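Local coordinates for cyanuric acid amidohydrolase (Azorhizobium caulinodans, PDB 4NQ3), which catalyses the hydrolytic ring opening of cyanuric acid to carboxybiuret, a step in the breakdown of s-triazine herbicides such as atrazine, at residues G81-G84 with G85-P88; T180-S183 with M184-R188; P309-H312 with A313-F316. All coordinates share one frame; numbering follows the deposited sequence.

Contact 1 (G81-G84 with G85-P88); sequences GTEG and GMSP
A type II' beta turn from Glu83 to Met86 reverses the loop that links strand 75-80 to strand 89-97. It is closed by one backbone hydrogen bond, Met86 N to Glu83 O at 3.1 Å. Gly84 takes the first corner with a positive phi and Gly85 the second with a negative one, the pattern defining this turn. Met86 (a selenomethionine) folds back over the first limb: with CG anti to the backbone N (chi1 -170°), its chain reaches the 81-83 backbone, where CE lies 3.5 Å from Glu83 O and 3.6 Å from Glu83 N. The side chains of Thr82, on the incoming limb, and Pro88, on the outgoing one, cross at about a right angle, Thr82 OG1 lying 3.9 Å from Pro88 CG. A water joins the limbs, donating to Met86 O at 2.6 Å and in reach of Thr82 O at 3.1 Å, although more acceptors surround it than it has protons. Thr82 O also receives a weak bond from Thr300 of the second subunit. The carboxylate of Glu83 points out of the turn to salt bridges with Arg311 and Arg314. The turn thus presents a buried acid, held by two arginines that probably balance its charge, one of them substrate-binding.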
loop_
_atom_site.group_PDB
_atom_site.type_symbol
_atom_site.label_atom_id
_atom_site.label_comp_id
_atom_site.label_asym_id
_atom_site.label_seq_id
_atom_site.Cartn_x
_atom_site.Cartn_y
_atom_site.Cartn_z
ATOM N N GLY A 81 3.755 12.600 -5.021
ATOM C CA GLY A 81 4.700 11.653 -4.453
ATOM C C GLY A 81 5.767 12.334 -3.616
ATOM O O GLY A 81 6.777 12.798 -4.161
ATOM N N THR A 82 5.551 12.407 -2.300
ATOM C CA THR A 82 6.540 12.997 -1.412
ATOM C C THR A 82 6.908 11.984 -0.327
ATOM O O THR A 82 6.607 12.170 0.853
ATOM C CB THR A 82 6.028 14.305 -0.773
ATOM O OG1 THR A 82 4.978 14.016 0.155
ATOM C CG2 THR A 82 5.493 15.258 -1.835
ATOM N N GLU A 83 7.613 10.934 -0.735
ATOM C CA GLU A 83 7.930 9.824 0.151
ATOM C C GLU A 83 9.131 10.171 1.002
ATOM O O GLU A 83 9.768 11.208 0.801
ATOM C CB GLU A 83 8.195 8.549 -0.654
ATOM C CG GLU A 83 6.957 8.013 -1.398
ATOM C CD GLU A 83 6.655 8.763 -2.714
ATOM O OE1 GLU A 83 7.430 9.679 -3.089
ATOM O OE2 GLU A 83 5.652 8.421 -3.390
ATOM N N GLY A 84 9.451 9.301 1.954
ATOM C CA GLY A 84 10.562 9.588 2.828
ATOM C C GLY A 84 10.304 10.901 3.534
ATOM O O GLY A 84 9.193 11.163 3.994
ATOM N N GLY A 85 11.329 11.734 3.636
ATOM C CA GLY A 85 11.173 12.978 4.360
ATOM C C GLY A 85 10.884 14.140 3.437
ATOM O O GLY A 85 10.793 15.275 3.885
HETATM N N MSE A 86 10.744 13.857 2.147
HETATM C CA MSE A 86 10.583 14.910 1.147
HETATM C C MSE A 86 9.417 15.809 1.514
HETATM O O MSE A 86 8.356 15.316 1.875
HETATM C CB MSE A 86 10.379 14.315 -0.239
HETATM C CG MSE A 86 10.457 15.342 -1.335
HETATM SE SE MSE A 86 10.387 14.458 -3.044
HETATM C CE MSE A 86 10.402 12.601 -2.393
ATOM N N SER A 87 9.625 17.122 1.424
ATOM C CA SER A 87 8.692 18.118 1.956
ATOM C C SER A 87 7.827 18.811 0.884
ATOM O O SER A 87 8.341 19.476 -0.015
ATOM C CB SER A 87 9.494 19.157 2.737
ATOM O OG SER A 87 8.682 20.200 3.215
ATOM N N PRO A 88 6.500 18.678 0.996
ATOM C CA PRO A 88 5.584 19.280 0.020
ATOM C C PRO A 88 5.721 20.791 -0.110
ATOM O O PRO A 88 5.697 21.511 0.898
ATOM C CB PRO A 88 4.205 18.909 0.569
ATOM C CG PRO A 88 4.452 17.690 1.383
ATOM C CD PRO A 88 5.788 17.875 1.997
HETATM O O HOH W 1 7.265 13.584 3.495
#

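Contact 2 (T180-S183 with M184-R188); sequences TLKS and MGLSR. With BR8 (barbituric acid), chain C.
Leu186 N donates to Lys182 O at 3.0 Å and Ser187 N to Ser183 O at 2.8 Å, two good backbone bonds across the contact in this first part of helix 180-199. Met184 N makes only weak bonds, to Thr180 O and Leu181 O, and Gly185 N a weak one to Lys182 O. Asp179, just ahead, accepts from Lys182 N and, weakly, from Leu181 N.

Among the side-chain hydrogen bonds, Ser183 OG donates to Thr180 O at 2.6 Å; a chi1 of 75° sets the hydroxyl between its own backbone N and carbonyl carbon, facing back down the helix. The same OG is also bonded to Leu160 N. Thr180 OG1 faces outward to Leu302 O of the third subunit.

Apolar contact is modest: Leu186 CD1 approaches Lys182 CG at 4.2 Å. Met184 (a selenomethionine) packs on Cys46, Val47 and Ser227, the last a substrate-binding residue.

The polar end of the segment is Arg188. Its chain bends at chi3 (-61°), bringing the guanidinium over Met184 O, which stands 3.6 Å above the centre of one face. NH1 reaches the barbituric acid, giving O8 a hydrogen bond of 3.0 Å at 153°, with O8 at the guanidinium edge and near its plane. NH2 donates to a water at 3.0 Å, and that water donates to Leu181 O at 2.7 Å, so a turn of helix and the arginine are linked. NE completes the set in a salt bridge with Glu337. With all three nitrogens engaged, the guanidinium is held in position, and its charge would probably polarise the ligand carbonyl it grips.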
loop_
_atom_site.group_PDB
_atom_site.type_symbol
_atom_site.label_atom_id
_atom_site.label_comp_id
_atom_site.label_asym_id
_atom_site.label_seq_id
_atom_site.Cartn_x
_atom_site.Cartn_y
_atom_site.Cartn_z
ATOM N N THR A 180 -2.450 1.017 -16.906
ATOM C CA THR A 180 -2.516 2.450 -16.674
ATOM C C THR A 180 -1.190 2.938 -16.079
ATOM O O THR A 180 -0.711 3.999 -16.436
ATOM C CB THR A 180 -3.727 2.841 -15.767
ATOM O OG1 THR A 180 -3.622 2.218 -14.485
ATOM C CG2 THR A 180 -5.049 2.429 -16.415
ATOM N N LEU A 181 -0.564 2.157 -15.217
ATOM C CA LEU A 181 0.697 2.605 -14.639
ATOM C C LEU A 181 1.767 2.596 -15.730
ATOM O O LEU A 181 2.657 3.442 -15.738
ATOM C CB LEU A 181 1.108 1.727 -13.443
ATOM C CG LEU A 181 2.496 1.888 -12.807
ATOM C CD1 LEU A 181 2.692 3.276 -12.350
ATOM C CD2 LEU A 181 2.696 0.979 -11.626
ATOM N N LYS A 182 1.674 1.648 -16.664
ATOM C CA LYS A 182 2.610 1.606 -17.782
ATOM C C LYS A 182 2.423 2.844 -18.674
ATOM O O LYS A 182 3.390 3.419 -19.184
ATOM C CB LYS A 182 2.435 0.304 -18.555
ATOM C CG LYS A 182 3.220 0.190 -19.849
ATOM C CD LYS A 182 4.717 0.002 -19.634
ATOM C CE LYS A 182 5.412 -0.479 -20.925
ATOM N NZ LYS A 182 6.917 -0.546 -20.823
ATOM N N SER A 183 1.176 3.278 -18.839
ATOM C CA SER A 183 0.917 4.429 -19.693
ATOM C C SER A 183 1.663 5.676 -19.191
ATOM O O SER A 183 2.039 6.545 -19.995
ATOM C CB SER A 183 -0.581 4.722 -19.798
ATOM O OG SER A 183 -1.076 5.317 -18.620
HETATM N N MSE A 184 1.896 5.759 -17.880
HETATM C CA MSE A 184 2.628 6.903 -17.321
HETATM C C MSE A 184 4.077 6.858 -17.784
HETATM O O MSE A 184 4.682 7.899 -18.093
HETATM C CB MSE A 184 2.571 6.919 -15.796
HETATM C CG MSE A 184 1.194 7.095 -15.240
HETATM SE SE MSE A 184 1.306 7.512 -13.346
HETATM C CE MSE A 184 1.129 5.751 -12.586
ATOM N N GLY A 185 4.640 5.652 -17.825
ATOM C CA GLY A 185 6.004 5.521 -18.287
ATOM C C GLY A 185 6.109 5.869 -19.771
ATOM O O GLY A 185 7.024 6.601 -20.172
ATOM N N LEU A 186 5.168 5.367 -20.581
ATOM C CA LEU A 186 5.181 5.618 -22.020
ATOM C C LEU A 186 5.037 7.118 -22.264
ATOM O O LEU A 186 5.728 7.713 -23.103
ATOM C CB LEU A 186 4.056 4.841 -22.736
ATOM C CG LEU A 186 4.330 3.332 -22.790
ATOM C CD1 LEU A 186 3.198 2.514 -23.312
ATOM C CD2 LEU A 186 5.534 3.132 -23.599
ATOM N N SER A 187 4.125 7.738 -21.527
ATOM C CA SER A 187 3.899 9.150 -21.734
ATOM C C SER A 187 5.141 9.964 -21.339
ATOM O O SER A 187 5.523 10.900 -22.060
ATOM C CB SER A 187 2.669 9.626 -20.977
ATOM O OG SER A 187 2.506 11.013 -21.223
ATOM N N ARG A 188 5.765 9.623 -20.207
ATOM C CA ARG A 188 6.989 10.311 -19.813
ATOM C C ARG A 188 8.061 10.079 -20.874
ATOM O O ARG A 188 8.768 11.009 -21.274
ATOM C CB ARG A 188 7.504 9.832 -18.441
ATOM C CG ARG A 188 6.724 10.281 -17.210
ATOM C CD ARG A 188 7.414 9.840 -15.914
ATOM N NE ARG A 188 7.500 8.389 -15.865
ATOM C CZ ARG A 188 6.736 7.616 -15.093
ATOM N NH1 ARG A 188 5.842 8.166 -14.281
ATOM N NH2 ARG A 188 6.872 6.294 -15.118
HETATM N N1 BR8 C . 3.808 11.832 -11.794
HETATM C C2 BR8 C . 3.786 12.306 -10.528
HETATM O O2 BR8 C . 2.733 12.731 -10.093
HETATM N N3 BR8 C . 4.917 12.292 -9.762
HETATM C C4 BR8 C . 6.147 11.784 -10.254
HETATM O O4 BR8 C . 7.140 11.781 -9.534
HETATM C C5 BR8 C . 6.315 11.258 -11.682
HETATM C C6 BR8 C . 4.966 11.334 -12.383
HETATM O O8 BR8 C . 4.873 10.937 -13.523
HETATM O O HOH W 2 5.037 3.963 -14.501
#

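Contact 3 (P309-H312 with A313-F316); sequences PTRH and ARAF. With BR8 (barbituric acid), chain C.
Arg314, His312 and Ala313 carry this part of helix 309-325, where the backbone N atoms of residues 313 to 316 bond to the carbonyls four residues earlier, that of Ala315 weakly. Arg314 N donates to Thr310 O at 2.9 Å, and the arginine's own side chain then curls back over that carbonyl. Its CB lies 3.4 Å from Thr310 O, and a bend at chi3 (-61°) brings the guanidinium round until Thr310 O stands 3.8 Å above the centre of one face. NH1 reaches outward to the barbituric acid, donating to O4 at 2.8 Å with a bent angle of 132°; O4 lies at the guanidinium edge. Arg314 NH2 packs 3.6 Å from Arg311 CA. The guanidinium planes of Arg311 and Arg314 are 39° apart, and Glu83 supplies the acid that serves both. Thr310, predicted to matter for substrate specificity, has its CB beside NH1 of the substrate-binding Arg314.

His312 bonds through its backbone O to Phe316 N at 2.9 Å. NE2 is hydrogen-bonded to Asp304 and ND1 accepts from Gly84 N of the second subunit, which makes NE2 the probable proton carrier. Ala313 N donates to Pro309 O at 3.0 Å, and Ala313 CB lies 3.8 Å from Thr310 O.

Around the helix, Arg311 packs on Asn44 of a loop, His312 on Met301 and Ile307, and Phe316 on Ile260. Ala315 meets Ala315 of the second subunit, so this helix also forms part of the subunit interface. From there the chain runs on to strand 331-334, outermost, within this chain, in the sheet with strands 249-256, 281-286 and 345-352.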
loop_
_atom_site.group_PDB
_atom_site.type_symbol
_atom_site.label_atom_id
_atom_site.label_comp_id
_atom_site.label_asym_id
_atom_site.label_seq_id
_atom_site.Cartn_x
_atom_site.Cartn_y
_atom_site.Cartn_z
ATOM N N PRO A 309 7.118 1.075 -8.021
ATOM C CA PRO A 309 8.561 1.355 -8.139
ATOM C C PRO A 309 8.979 2.823 -8.005
ATOM O O PRO A 309 9.830 3.133 -7.186
ATOM C CB PRO A 309 8.893 0.860 -9.537
ATOM C CG PRO A 309 7.890 -0.183 -9.797
ATOM C CD PRO A 309 6.621 0.300 -9.160
ATOM N N THR A 310 8.343 3.730 -8.726
ATOM C CA THR A 310 8.710 5.143 -8.621
ATOM C C THR A 310 8.568 5.696 -7.218
ATOM O O THR A 310 9.300 6.611 -6.824
ATOM C CB THR A 310 7.858 5.964 -9.493
ATOM O OG1 THR A 310 6.537 5.400 -9.459
ATOM C CG2 THR A 310 8.404 5.928 -10.890
ATOM N N ARG A 311 7.608 5.152 -6.475
ATOM C CA ARG A 311 7.436 5.502 -5.075
ATOM C C ARG A 311 8.730 5.211 -4.287
ATOM O O ARG A 311 9.199 6.069 -3.511
ATOM C CB ARG A 311 6.251 4.733 -4.500
ATOM C CG ARG A 311 5.374 5.511 -3.567
ATOM C CD ARG A 311 3.944 5.487 -4.042
ATOM N NE ARG A 311 2.981 5.548 -2.931
ATOM C CZ ARG A 311 2.987 6.457 -1.954
ATOM N NH1 ARG A 311 3.923 7.398 -1.898
ATOM N NH2 ARG A 311 2.052 6.414 -1.012
ATOM N N HIS A 312 9.322 4.029 -4.520
ATOM C CA HIS A 312 10.629 3.686 -3.948
ATOM C C HIS A 312 11.694 4.671 -4.423
ATOM O O HIS A 312 12.303 5.366 -3.619
ATOM C CB HIS A 312 11.068 2.263 -4.339
ATOM C CG HIS A 312 10.368 1.171 -3.586
ATOM N ND1 HIS A 312 10.671 0.849 -2.279
ATOM C CD2 HIS A 312 9.396 0.309 -3.970
ATOM C CE1 HIS A 312 9.898 -0.145 -1.881
ATOM N NE2 HIS A 312 9.117 -0.493 -2.889
ATOM N N ALA A 313 11.867 4.756 -5.743
ATOM C CA ALA A 313 12.930 5.562 -6.348
ATOM C C ALA A 313 12.947 6.970 -5.782
ATOM O O ALA A 313 14.017 7.494 -5.432
ATOM C CB ALA A 313 12.779 5.605 -7.865
ATOM N N ARG A 314 11.761 7.571 -5.672
ATOM C CA ARG A 314 11.653 8.927 -5.152
ATOM C C ARG A 314 12.173 9.020 -3.722
ATOM O O ARG A 314 13.077 9.810 -3.445
ATOM C CB ARG A 314 10.212 9.432 -5.206
ATOM C CG ARG A 314 9.766 10.045 -6.527
ATOM C CD ARG A 314 8.425 10.780 -6.343
ATOM N NE ARG A 314 7.377 9.873 -5.900
ATOM C CZ ARG A 314 6.541 9.258 -6.725
ATOM N NH1 ARG A 314 6.613 9.498 -8.036
ATOM N NH2 ARG A 314 5.625 8.425 -6.241
ATOM N N ALA A 315 11.601 8.226 -2.819
ATOM C CA ALA A 315 12.061 8.206 -1.425
ATOM C C ALA A 315 13.580 8.028 -1.347
ATOM O O ALA A 315 14.256 8.729 -0.600
ATOM C CB ALA A 315 11.358 7.107 -0.636
ATOM N N PHE A 316 14.114 7.100 -2.131
ATOM C CA PHE A 316 15.528 6.775 -2.061
ATOM C C PHE A 316 16.400 7.913 -2.554
ATOM O O PHE A 316 17.285 8.381 -1.834
ATOM C CB PHE A 316 15.825 5.524 -2.871
ATOM C CG PHE A 316 17.143 4.908 -2.554
ATOM C CD1 PHE A 316 17.381 4.353 -1.289
ATOM C CD2 PHE A 316 18.155 4.863 -3.520
ATOM C CE1 PHE A 316 18.609 3.769 -0.990
ATOM C CE2 PHE A 316 19.405 4.270 -3.230
ATOM C CZ PHE A 316 19.627 3.726 -1.967
HETATM N N1 BR8 C . 3.808 11.832 -11.794
HETATM C C2 BR8 C . 3.786 12.306 -10.528
HETATM O O2 BR8 C . 2.733 12.731 -10.093
HETATM N N3 BR8 C . 4.917 12.292 -9.762
HETATM C C4 BR8 C . 6.147 11.784 -10.254
HETATM O O4 BR8 C . 7.140 11.781 -9.534
HETATM C C5 BR8 C . 6.315 11.258 -11.682
HETATM C C6 BR8 C . 4.966 11.334 -12.383
HETATM O O8 BR8 C . 4.873 10.937 -13.523
#

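Contacts 1 and 3 adjoin, their centres 10 Å apart, and are clasped by two salt bridges: Glu83 OE2 to Arg311 NH1 at 2.5 Å and Glu83 OE1 to Arg314 NE at 2.8 Å. The 81-84 loop is thus a second-shell support for a ligand-binding arginine. Contact 2 stands apart, with centres about 22 Å from contact 1 and 16 Å from contact 3, but it meets contact 3 through the bound barbituric acid: Arg188 and Arg314 bind different oxygens of one ring. Arg52 supplies a third arginine bond and Gly80, just before contact 1, a backbone one. The three contacts lie in the predicted ranges of the three repeating units, consistent with the threefold symmetry of the active site.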